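Local coordinates for protein mialostatin (PDB 6ZTK) that inhibits papain-type cysteine proteases, among them the digestive cathepsins of the tick midgut and several host cathepsins, at residues H48-T53 / L82-T87. Numbering follows the deposited sequence. Where two conformers were deposited one is given.
Sequences HYAVST and LKFTTT. With SO4 (sulfate ion), chain D.
The ring of Phe84 meets Val51 and Ala50 obliquely, its CZ lying 4.3 Å from Ala50 CB. Two other rings belong to the helix side: Tyr49 has Thr53 CG2 resting on one face, and His48 has a sulfate, probably from the crystallisation liquor, at its edge near the ring plane. NE2 of His48 donates to O1 of that sulfate in a short bond of 2.5 Å, with an N-H...O angle of 154°; separately, ND1 is hydrogen-bonded with Tyr99 OH. This is the core of the cystatin fold, in which helix 41-52 lies across an antiparallel sheet; the axes of helix 48-52 and strand 82-87 are 10.5 Å apart at an angle of 70°. Phenylalanine suits a gap of that size, since its flat ring reaches from the strand to the helix, where the short methyl of Ala50 faces the far end of the ring, CZ. The ring gets there because CG of Phe84 sits between its own backbone N and carbonyl carbon (chi1 51°). In one of its two conformers, Val51 reaches across with CG1, which lies 3.7 Å from Phe84 CE1 and 4.0 Å from Thr86 CG2; that methyl gives threonine an apolar side to offer the helix. Val51 is buried, with Tyr133 of strand 127-136, Val64 of strand 60-74 and the loop residue Tyr99 also against it; Tyr133 packs on Thr86 as well.

Within 48-53 two small hydroxyl side chains bond back to backbone carbonyls. Ser52 OG donates to Tyr49 O at 2.7 Å, while Ala50 O receives both OG1 and the backbone N of Thr53.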
# COMPACT_ATOMS: atom_id res chain seq x y z
N HIS A 48 -3.05 1.59 1.58
CA HIS A 48 -2.85 1.52 3.04
C HIS A 48 -3.03 0.07 3.51
O HIS A 48 -2.25 -0.38 4.36
CB HIS A 48 -3.81 2.47 3.75
CG HIS A 48 -3.32 3.88 3.75
ND1 HIS A 48 -2.27 4.30 4.57
CD2 HIS A 48 -3.71 4.96 3.04
CE1 HIS A 48 -2.01 5.59 4.27
NE2 HIS A 48 -2.85 6.01 3.33
N TYR A 49 -3.99 -0.65 2.94
CA TYR A 49 -4.12 -2.07 3.29
C TYR A 49 -2.79 -2.79 3.01
O TYR A 49 -2.25 -3.53 3.82
CB TYR A 49 -5.30 -2.76 2.62
CG TYR A 49 -5.27 -4.22 2.92
CD1 TYR A 49 -5.57 -4.71 4.19
CD2 TYR A 49 -4.93 -5.13 1.94
CE1 TYR A 49 -5.51 -6.08 4.46
CE2 TYR A 49 -4.90 -6.48 2.20
CZ TYR A 49 -5.13 -6.95 3.47
OH TYR A 49 -5.07 -8.32 3.69
N ALA A 50 -2.23 -2.57 1.81
CA ALA A 50 -1.01 -3.27 1.41
C ALA A 50 0.09 -2.99 2.41
O ALA A 50 0.80 -3.87 2.85
CB ALA A 50 -0.62 -2.84 0.01
N VAL A 51 0.33 -1.71 2.75
CA VAL A 51 1.47 -1.37 3.68
C VAL A 51 1.22 -1.99 5.06
O VAL A 51 2.21 -2.38 5.69
CB VAL A 51 1.77 0.14 3.87
CG1 VAL A 51 2.10 0.80 2.56
CG2 VAL A 51 0.76 0.94 4.66
N SER A 52 -0.03 -2.16 5.42
CA SER A 52 -0.36 -2.72 6.77
C SER A 52 0.09 -4.18 6.85
O SER A 52 0.19 -4.69 7.99
CB SER A 52 -1.79 -2.61 7.07
OG SER A 52 -2.62 -3.57 6.48
N THR A 53 0.31 -4.86 5.73
CA THR A 53 0.67 -6.31 5.73
C THR A 53 2.18 -6.51 5.83
O THR A 53 2.65 -7.66 5.89
CB THR A 53 0.08 -7.01 4.49
OG1 THR A 53 0.84 -6.58 3.34
CG2 THR A 53 -1.39 -6.81 4.33
N LEU A 82 -0.90 -1.52 -7.68
CA LEU A 82 -0.74 -0.16 -7.08
C LEU A 82 0.74 0.19 -7.05
O LEU A 82 1.56 -0.62 -6.57
CB LEU A 82 -1.31 -0.18 -5.68
CG LEU A 82 -2.73 -0.69 -5.55
CD1 LEU A 82 -3.11 -0.71 -4.05
CD2 LEU A 82 -3.69 0.16 -6.31
N LYS A 83 1.04 1.42 -7.45
CA LYS A 83 2.41 1.95 -7.31
C LYS A 83 2.37 3.20 -6.44
O LYS A 83 1.55 4.05 -6.73
CB LYS A 83 3.01 2.31 -8.66
CG LYS A 83 4.44 2.81 -8.56
CD LYS A 83 4.93 3.29 -9.94
CE LYS A 83 6.33 3.85 -9.85
NZ LYS A 83 6.76 4.35 -11.19
N PHE A 84 3.10 3.19 -5.35
CA PHE A 84 2.96 4.27 -4.36
C PHE A 84 4.26 4.49 -3.63
O PHE A 84 5.08 3.58 -3.49
CB PHE A 84 1.82 3.92 -3.39
CG PHE A 84 1.90 2.55 -2.79
CD1 PHE A 84 2.57 2.29 -1.59
CD2 PHE A 84 1.31 1.52 -3.46
CE1 PHE A 84 2.67 1.01 -1.07
CE2 PHE A 84 1.42 0.24 -2.97
CZ PHE A 84 2.10 -0.01 -1.77
N THR A 85 4.47 5.69 -3.14
CA THR A 85 5.64 5.99 -2.29
C THR A 85 5.31 5.73 -0.82
O THR A 85 4.14 5.92 -0.42
CB THR A 85 6.12 7.44 -2.51
OG1 THR A 85 5.01 8.30 -2.27
CG2 THR A 85 6.66 7.61 -3.90
N THR A 86 6.29 5.33 -0.05
CA THR A 86 6.16 5.06 1.38
C THR A 86 7.25 5.81 2.17
O THR A 86 8.30 6.18 1.60
CB THR A 86 6.18 3.56 1.74
OG1 THR A 86 7.46 3.00 1.46
CG2 THR A 86 5.10 2.83 0.97
N THR A 87 7.06 5.87 3.47
CA THR A 87 8.07 6.36 4.43
C THR A 87 7.74 5.71 5.77
O THR A 87 6.62 5.21 5.92
CB THR A 87 8.01 7.90 4.47
OG1 THR A 87 9.25 8.39 5.02
CG2 THR A 87 6.78 8.42 5.15
S SO4 D . -3.31 8.67 1.28
O1 SO4 D . -2.23 8.14 2.08
O2 SO4 D . -3.02 8.48 -0.13
O3 SO4 D . -3.42 10.08 1.56
O4 SO4 D . -4.56 8.02 1.61